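Local coordinates for Alpha/beta hydrolase (Novosphingobium aromaticivorans, PDB 3BWX), which is probably a hydrolase of the alpha/beta fold, with a substrate not yet known, and binds calcium, at residues A[122-127]-A[227-232]; A[62-67]-A[80-85]; A[154-159]-A[177-182]. The protein carries 1 engineered substitution. One frame throughout, in Å; residues are numbered along the deposited sequence.

Contact 1 (A[122-127]-A[227-232]); sequences IAAAVL and TRPLLV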
# COMPACT_ATOMS: atom_id res chain seq x y z
N ILE A 122 -13.53 6.60 9.37
CA ILE A 122 -12.89 6.88 8.10
C ILE A 122 -13.47 8.20 7.62
O ILE A 122 -14.64 8.29 7.27
CB ILE A 122 -13.20 5.78 7.04
CG1 ILE A 122 -12.65 4.42 7.48
CG2 ILE A 122 -12.67 6.19 5.64
CD1 ILE A 122 -11.12 4.33 7.61
N ALA A 123 -12.65 9.24 7.58
CA ALA A 123 -13.07 10.53 7.04
C ALA A 123 -13.31 10.45 5.53
O ALA A 123 -14.24 11.04 5.02
CB ALA A 123 -12.05 11.61 7.41
N ALA A 124 -12.42 9.73 4.87
CA ALA A 124 -12.49 9.45 3.44
C ALA A 124 -11.45 8.38 3.15
O ALA A 124 -10.55 8.13 3.99
CB ALA A 124 -12.26 10.73 2.62
N ALA A 125 -11.51 7.76 1.97
CA ALA A 125 -10.59 6.70 1.64
C ALA A 125 -10.32 6.64 0.13
O ALA A 125 -11.12 7.05 -0.71
CB ALA A 125 -11.06 5.35 2.16
N VAL A 126 -9.18 6.05 -0.17
CA VAL A 126 -8.74 5.75 -1.50
C VAL A 126 -8.33 4.30 -1.53
O VAL A 126 -7.50 3.91 -0.72
CB VAL A 126 -7.52 6.62 -1.89
CG1 VAL A 126 -7.02 6.23 -3.33
CG2 VAL A 126 -7.82 8.12 -1.79
N LEU A 127 -8.89 3.52 -2.45
CA LEU A 127 -8.48 2.13 -2.70
C LEU A 127 -7.71 2.16 -4.00
O LEU A 127 -8.24 2.53 -5.05
CB LEU A 127 -9.66 1.16 -2.81
CG LEU A 127 -10.46 0.81 -1.55
CD1 LEU A 127 -11.67 -0.07 -1.94
CD2 LEU A 127 -9.55 0.11 -0.51
N THR A 227 -19.79 3.40 2.33
CA THR A 227 -20.64 4.38 3.01
C THR A 227 -19.96 5.72 3.36
O THR A 227 -20.63 6.67 3.79
CB THR A 227 -21.30 3.81 4.31
OG1 THR A 227 -20.30 3.63 5.33
CG2 THR A 227 -22.03 2.48 4.05
N ARG A 228 -18.62 5.78 3.20
CA ARG A 228 -17.83 6.95 3.48
C ARG A 228 -17.33 7.44 2.12
O ARG A 228 -17.31 6.64 1.18
CB ARG A 228 -16.66 6.57 4.39
CG ARG A 228 -17.11 5.74 5.64
CD ARG A 228 -18.07 6.51 6.55
NE ARG A 228 -17.40 7.74 6.88
CZ ARG A 228 -17.89 8.96 6.72
NH1 ARG A 228 -19.14 9.16 6.34
NH2 ARG A 228 -17.10 10.00 6.96
N PRO A 229 -16.90 8.72 2.03
CA PRO A 229 -16.35 9.23 0.74
C PRO A 229 -15.21 8.37 0.24
O PRO A 229 -14.25 8.08 1.00
CB PRO A 229 -15.88 10.63 1.08
CG PRO A 229 -16.71 11.02 2.29
CD PRO A 229 -16.97 9.77 3.06
N LEU A 230 -15.29 7.94 -1.01
CA LEU A 230 -14.40 6.93 -1.55
C LEU A 230 -14.03 7.21 -2.98
O LEU A 230 -14.88 7.47 -3.83
CB LEU A 230 -15.05 5.53 -1.44
CG LEU A 230 -14.17 4.33 -1.85
CD1 LEU A 230 -12.86 4.12 -1.08
CD2 LEU A 230 -15.07 3.04 -1.77
N LEU A 231 -12.74 7.07 -3.21
CA LEU A 231 -12.13 6.98 -4.52
C LEU A 231 -11.53 5.60 -4.71
O LEU A 231 -10.82 5.10 -3.81
CB LEU A 231 -10.99 8.00 -4.63
CG LEU A 231 -10.01 7.89 -5.84
CD1 LEU A 231 -10.71 8.13 -7.19
CD2 LEU A 231 -8.80 8.87 -5.66
N VAL A 232 -11.79 5.04 -5.89
CA VAL A 232 -11.17 3.81 -6.35
C VAL A 232 -10.30 4.14 -7.57
O VAL A 232 -10.81 4.66 -8.56
CB VAL A 232 -12.19 2.74 -6.70
CG1 VAL A 232 -11.48 1.45 -7.12
CG2 VAL A 232 -13.10 2.46 -5.55
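The carbonyl oxygen of I122 is held by two nitrogens of one guanidinium: R228 NE reaches I122 O at 2.8 Å and R228 NH2 reaches the same I122 O at 3.0 Å. The grip is side-on, with the oxygen in the guanidinium plane, and the NE bond bends to 147° at its hydrogen. In R228, bends at chi2 (-62°) and chi3 (-55°) fold the guanidinium back so that one face lies over P229 CD. An alanine here would take away both donors and would probably leave the I122 carbonyl without these mates, just where the chain turns a corner at A123.

Beyond the corner, strand 124-127 runs parallel to strand 230-232. A125 N donates to P229 O, L231 N to A125 O over 3.0 Å, and L127 N to L231 O over 2.8 Å. On one face V126 CG1 lies 3.9 Å from L231 CD2, the two side chains side by side under helix 272-282. On the other, L230 CD1 sits 3.9 Å from A125 CB and also touches L127, against helix 219-225. The arginine thus extends, with side-chain donors, the pairing of two neighbouring strands in the central alpha/beta hydrolase sheet.

Contact 2 (A[62-67]-A[80-85]); sequences EMRGRG and PMQYLQ. With EDO (1,2-ethanediol), chain R.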
# COMPACT_ATOMS: atom_id res chain seq x y z
N GLU A 62 5.04 1.06 7.97
CA GLU A 62 5.57 -0.14 7.33
C GLU A 62 5.21 -1.35 8.22
O GLU A 62 5.45 -1.31 9.43
CB GLU A 62 7.10 -0.03 7.24
CG GLU A 62 7.51 1.30 6.66
CD GLU A 62 8.96 1.41 6.36
OE1 GLU A 62 9.83 1.22 7.25
OE2 GLU A 62 9.20 1.71 5.19
N MSE A 63 4.64 -2.39 7.61
CA MSE A 63 4.27 -3.54 8.39
C MSE A 63 5.50 -4.31 8.87
O MSE A 63 6.64 -4.14 8.35
CB MSE A 63 3.35 -4.43 7.56
CG MSE A 63 2.05 -3.74 7.26
SE MSE A 63 0.95 -3.01 8.74
CE MSE A 63 1.83 -1.25 8.98
N ARG A 64 5.30 -5.16 9.88
CA ARG A 64 6.39 -6.00 10.36
C ARG A 64 6.97 -6.71 9.14
O ARG A 64 6.23 -7.16 8.24
CB ARG A 64 5.91 -7.04 11.38
CG ARG A 64 4.77 -7.94 10.90
CD ARG A 64 4.32 -8.99 11.90
NE ARG A 64 3.74 -8.35 13.05
CZ ARG A 64 3.72 -8.82 14.28
NH1 ARG A 64 4.33 -9.94 14.59
NH2 ARG A 64 3.13 -8.11 15.24
N GLY A 65 8.29 -6.78 9.11
CA GLY A 65 9.03 -7.46 8.05
C GLY A 65 9.28 -6.63 6.81
O GLY A 65 9.82 -7.16 5.83
N ARG A 66 8.85 -5.37 6.80
CA ARG A 66 9.07 -4.51 5.64
C ARG A 66 9.82 -3.26 6.05
O ARG A 66 9.58 -2.68 7.11
CB ARG A 66 7.76 -4.06 4.98
CG ARG A 66 7.00 -5.15 4.25
CD ARG A 66 6.22 -6.08 5.16
NE ARG A 66 5.31 -6.90 4.38
CZ ARG A 66 4.72 -7.99 4.85
NH1 ARG A 66 4.90 -8.39 6.09
NH2 ARG A 66 3.94 -8.67 4.04
N GLY A 67 10.74 -2.83 5.19
CA GLY A 67 11.44 -1.57 5.42
C GLY A 67 12.20 -1.60 6.71
O GLY A 67 12.93 -2.56 6.99
N PRO A 80 -2.43 -11.10 7.25
CA PRO A 80 -3.28 -9.90 7.29
C PRO A 80 -3.93 -9.52 8.58
O PRO A 80 -3.95 -8.32 8.90
CB PRO A 80 -4.31 -10.15 6.19
CG PRO A 80 -3.58 -10.99 5.22
CD PRO A 80 -2.76 -11.91 6.07
N MSE A 81 -4.45 -10.47 9.33
CA MSE A 81 -5.07 -10.07 10.62
C MSE A 81 -4.10 -9.54 11.66
O MSE A 81 -4.47 -8.78 12.54
CB MSE A 81 -5.96 -11.19 11.17
CG MSE A 81 -7.06 -11.60 10.19
SE MSE A 81 -8.18 -10.17 9.50
CE MSE A 81 -8.96 -9.71 11.11
N GLN A 82 -2.84 -9.97 11.57
CA GLN A 82 -1.79 -9.44 12.40
C GLN A 82 -1.44 -8.00 12.00
O GLN A 82 -1.35 -7.14 12.85
CB GLN A 82 -0.56 -10.32 12.42
CG GLN A 82 0.47 -9.85 13.42
CD GLN A 82 -0.03 -9.94 14.83
OE1 GLN A 82 -0.36 -11.03 15.30
NE2 GLN A 82 -0.10 -8.84 15.51
N TYR A 83 -1.33 -7.75 10.69
CA TYR A 83 -1.10 -6.38 10.26
C TYR A 83 -2.25 -5.48 10.70
O TYR A 83 -2.00 -4.34 11.10
CB TYR A 83 -0.93 -6.30 8.77
CG TYR A 83 0.02 -7.33 8.21
CD1 TYR A 83 1.19 -7.66 8.87
CD2 TYR A 83 -0.19 -7.90 6.92
CE1 TYR A 83 2.06 -8.60 8.34
CE2 TYR A 83 0.68 -8.86 6.40
CZ TYR A 83 1.80 -9.21 7.12
OH TYR A 83 2.65 -10.17 6.61
N LEU A 84 -3.47 -5.97 10.63
CA LEU A 84 -4.64 -5.18 11.07
C LEU A 84 -4.50 -4.85 12.58
O LEU A 84 -4.68 -3.69 12.97
CB LEU A 84 -5.93 -5.95 10.82
CG LEU A 84 -7.23 -5.35 11.37
CD1 LEU A 84 -7.47 -4.02 10.70
CD2 LEU A 84 -8.39 -6.32 11.06
N GLN A 85 -4.16 -5.86 13.40
CA GLN A 85 -3.94 -5.62 14.82
C GLN A 85 -2.82 -4.59 15.07
O GLN A 85 -2.93 -3.73 15.92
CB GLN A 85 -3.64 -6.91 15.60
CG GLN A 85 -3.52 -6.68 17.15
CD GLN A 85 -2.83 -7.85 17.94
OE1 GLN A 85 -1.59 -7.97 18.01
NE2 GLN A 85 -3.67 -8.67 18.59
C1 EDO R . 12.15 3.70 5.52
O1 EDO R . 13.55 3.48 5.33
C2 EDO R . 11.46 3.06 4.36
O2 EDO R . 11.73 1.69 4.47
O HOH W 1 2.24 -11.40 4.32
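In this alpha/beta hydrolase fold, the loop that leaves strand 58-61 makes a type II beta turn from M63 to R66 and packs against the first turn of helix 80-94, with Y83 as the main bridge. The turn is closed by R66 N donating to M63 O, and G65 takes its positive-phi position. Y83 CG stands anti to its own carbonyl carbon (chi1 -47°), which sends the ring out from the helix to the turn. M63, a selenomethionine, lays its CB over one face of that ring, while its selenium touches Y83 CB at 3.8 Å; the selenium stands oblique to the ring in a Met-aromatic contact, 5.4 Å from the centroid. R64 CG comes instead to the ring edge, 3.8 Å from Y83 CE1. Further out, the guanidinium of R64 lays one face on Q82, whose CG is 3.5 Å from R64 CZ. Its charge is met elsewhere, by salt bridges to D14 and D86; D86 also accepts from Q82 NE2, so one carboxylate ties the arginine and the amide together. Q82 NE2 donates to Q85 OE1 as well. Helix 106-117 covers Y83 through L106 and L110.

R66 serves both the turn and the helix. Its NH1 donates to R64 O over 2.8 Å, nearly straight and in the guanidinium plane, which, with the NE bond to L38 O, should limit the rotation of the group. The same R66 NH1 donates to Y83 OH at 2.9 Å, tilted out of that plane, with guanidinium and ring 83° apart. A water at the edge of both groups accepts from R66 NH2 and lies 2.6 Å from Y83 OH.

Contact 3 (A[154-159]-A[177-182]); sequences TWMHAA and QWLRYA. With EDO (1,2-ethanediol), chain H.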
# COMPACT_ATOMS: atom_id res chain seq x y z
N THR A 154 24.37 -3.91 -9.01
CA THR A 154 24.14 -2.50 -9.37
C THR A 154 22.69 -2.16 -9.50
O THR A 154 21.83 -3.03 -9.80
CB THR A 154 24.83 -2.19 -10.71
OG1 THR A 154 24.11 -2.72 -11.85
CG2 THR A 154 26.23 -2.77 -10.72
N TRP A 155 22.38 -0.86 -9.33
CA TRP A 155 21.02 -0.37 -9.49
C TRP A 155 20.50 -0.54 -10.93
O TRP A 155 19.30 -0.77 -11.15
CB TRP A 155 20.92 1.08 -9.04
CG TRP A 155 20.84 1.18 -7.54
CD1 TRP A 155 21.82 1.63 -6.71
CD2 TRP A 155 19.75 0.77 -6.69
NE1 TRP A 155 21.41 1.53 -5.40
CE2 TRP A 155 20.14 1.03 -5.37
CE3 TRP A 155 18.50 0.19 -6.93
CZ2 TRP A 155 19.33 0.73 -4.28
CZ3 TRP A 155 17.68 -0.09 -5.85
CH2 TRP A 155 18.11 0.18 -4.53
N MSE A 156 21.40 -0.42 -11.89
CA MSE A 156 20.97 -0.55 -13.27
C MSE A 156 20.53 -1.98 -13.53
O MSE A 156 19.53 -2.20 -14.18
CB MSE A 156 22.09 -0.20 -14.21
CG MSE A 156 21.65 -0.21 -15.64
SE MSE A 156 20.30 1.21 -16.06
CE MSE A 156 20.92 2.42 -14.91
N HIS A 157 21.32 -2.95 -13.07
CA HIS A 157 20.95 -4.35 -13.22
C HIS A 157 19.62 -4.63 -12.52
O HIS A 157 18.78 -5.33 -13.05
CB HIS A 157 22.09 -5.28 -12.72
CG HIS A 157 23.25 -5.33 -13.64
ND1 HIS A 157 24.45 -5.94 -13.32
CD2 HIS A 157 23.39 -4.88 -14.91
CE1 HIS A 157 25.28 -5.84 -14.34
NE2 HIS A 157 24.66 -5.21 -15.32
N ALA A 158 19.44 -4.11 -11.32
CA ALA A 158 18.16 -4.25 -10.62
C ALA A 158 16.98 -3.68 -11.40
O ALA A 158 15.94 -4.29 -11.54
CB ALA A 158 18.21 -3.66 -9.22
N ALA A 159 17.15 -2.45 -11.90
CA ALA A 159 16.14 -1.79 -12.67
C ALA A 159 15.76 -2.60 -13.90
O ALA A 159 14.57 -2.73 -14.22
CB ALA A 159 16.67 -0.40 -13.10
N GLN A 177 12.30 6.43 -14.45
CA GLN A 177 11.13 5.93 -13.75
C GLN A 177 11.41 4.53 -13.16
O GLN A 177 11.06 4.26 -12.00
CB GLN A 177 9.88 5.95 -14.62
CG GLN A 177 9.47 7.35 -15.03
CD GLN A 177 8.38 7.32 -16.05
OE1 GLN A 177 8.63 7.04 -17.24
NE2 GLN A 177 7.12 7.56 -15.58
N TRP A 178 12.02 3.62 -13.92
CA TRP A 178 12.40 2.33 -13.34
C TRP A 178 13.37 2.41 -12.15
O TRP A 178 13.28 1.63 -11.21
CB TRP A 178 13.00 1.40 -14.41
CG TRP A 178 11.93 0.90 -15.39
CD1 TRP A 178 11.80 1.24 -16.69
CD2 TRP A 178 10.87 -0.01 -15.08
NE1 TRP A 178 10.71 0.61 -17.22
CE2 TRP A 178 10.10 -0.14 -16.25
CE3 TRP A 178 10.48 -0.67 -13.92
CZ2 TRP A 178 8.96 -0.96 -16.32
CZ3 TRP A 178 9.33 -1.46 -13.97
CH2 TRP A 178 8.60 -1.60 -15.17
N LEU A 179 14.32 3.34 -12.20
CA LEU A 179 15.29 3.51 -11.12
C LEU A 179 14.61 4.06 -9.86
O LEU A 179 14.88 3.61 -8.75
CB LEU A 179 16.45 4.41 -11.56
CG LEU A 179 17.48 3.74 -12.46
CD1 LEU A 179 18.37 4.86 -13.06
CD2 LEU A 179 18.29 2.69 -11.78
N ARG A 180 13.74 5.03 -10.07
CA ARG A 180 12.98 5.62 -8.95
C ARG A 180 12.14 4.52 -8.25
O ARG A 180 12.10 4.39 -7.04
CB ARG A 180 12.05 6.74 -9.47
CG ARG A 180 11.34 7.47 -8.33
CD ARG A 180 10.21 8.38 -8.81
NE ARG A 180 10.75 9.38 -9.67
CZ ARG A 180 10.38 9.67 -10.92
NH1 ARG A 180 9.35 9.12 -11.58
NH2 ARG A 180 11.05 10.63 -11.51
N TYR A 181 11.50 3.70 -9.07
CA TYR A 181 10.73 2.58 -8.56
C TYR A 181 11.61 1.57 -7.82
O TYR A 181 11.20 1.05 -6.78
CB TYR A 181 10.10 1.92 -9.78
CG TYR A 181 9.19 0.73 -9.58
CD1 TYR A 181 7.92 0.89 -9.09
CD2 TYR A 181 9.59 -0.54 -9.97
CE1 TYR A 181 7.06 -0.18 -8.96
CE2 TYR A 181 8.75 -1.62 -9.84
CZ TYR A 181 7.48 -1.43 -9.34
OH TYR A 181 6.60 -2.50 -9.20
N ALA A 182 12.77 1.21 -8.41
CA ALA A 182 13.69 0.22 -7.85
C ALA A 182 14.05 0.66 -6.43
O ALA A 182 14.05 -0.18 -5.50
CB ALA A 182 14.96 0.02 -8.73
C1 EDO H . 7.20 6.18 -9.93
O1 EDO H . 7.21 7.58 -9.58
C2 EDO H . 8.10 5.90 -11.14
O2 EDO H . 7.53 6.57 -12.27
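L179 reaches from helix 175-185 into the side of helix 155-166, and its branches make much of the contact. Its CB starts beside the other helix, and CG stands anti to the carbonyl carbon (chi1 -77°), carrying both methyls across. CD2 makes the closer contacts: it lies 3.7 Å from A159 CB and equally near W155 O, and it also touches W155 CB, so this one methyl rests on a full turn of the neighbouring helix. CD1 meets the terminal methyl of M156, a selenomethionine, whose CE is 4.0 Å away. M156 starts out pointing away from the contact, and bends at chi2 and chi3 bring its end back over the leucine.

With only a methyl on A159, A159 CA comes within 5.6 Å of L179 CA; A182 CB faces A159 as well. W155 adds to the contact at A182: its indole turns the edge at CZ3 to A182 O, 3.6 Å away, while CE3 and CZ3 rest against A182 CB. Strands 186-188 and 194-196 line the indole through M186 and I194. W178 adds its CB to A159 before its ring leads off toward Q163 and S166.

The short segments cross nearly at right angles, 98° with axes 9.2 Å apart, an apolar helix-on-helix packing in the part of the chain inserted between strands 122-128 and 230-235, where alpha/beta hydrolases commonly carry their cap.

In the fold
Contacts 1 and 2 are buried; contact 3 is only partly so, on the other side of the chain's centre from contact 1. They hold different elements: contact 1 joins two adjacent parallel strands of the main sheet, contact 2 fastens a loop after another strand of that sheet to a helix, and contact 3 packs two helices that lie within the chain excursion closed by contact 1. Contacts 1 and 3 are about 33 Å apart, centre to centre. Chemistry follows place: backbone bonds plus one arginine in the sheet, two arginines and an aromatic ring at the loop, and mostly alkyl and indole packing between the outlying helices.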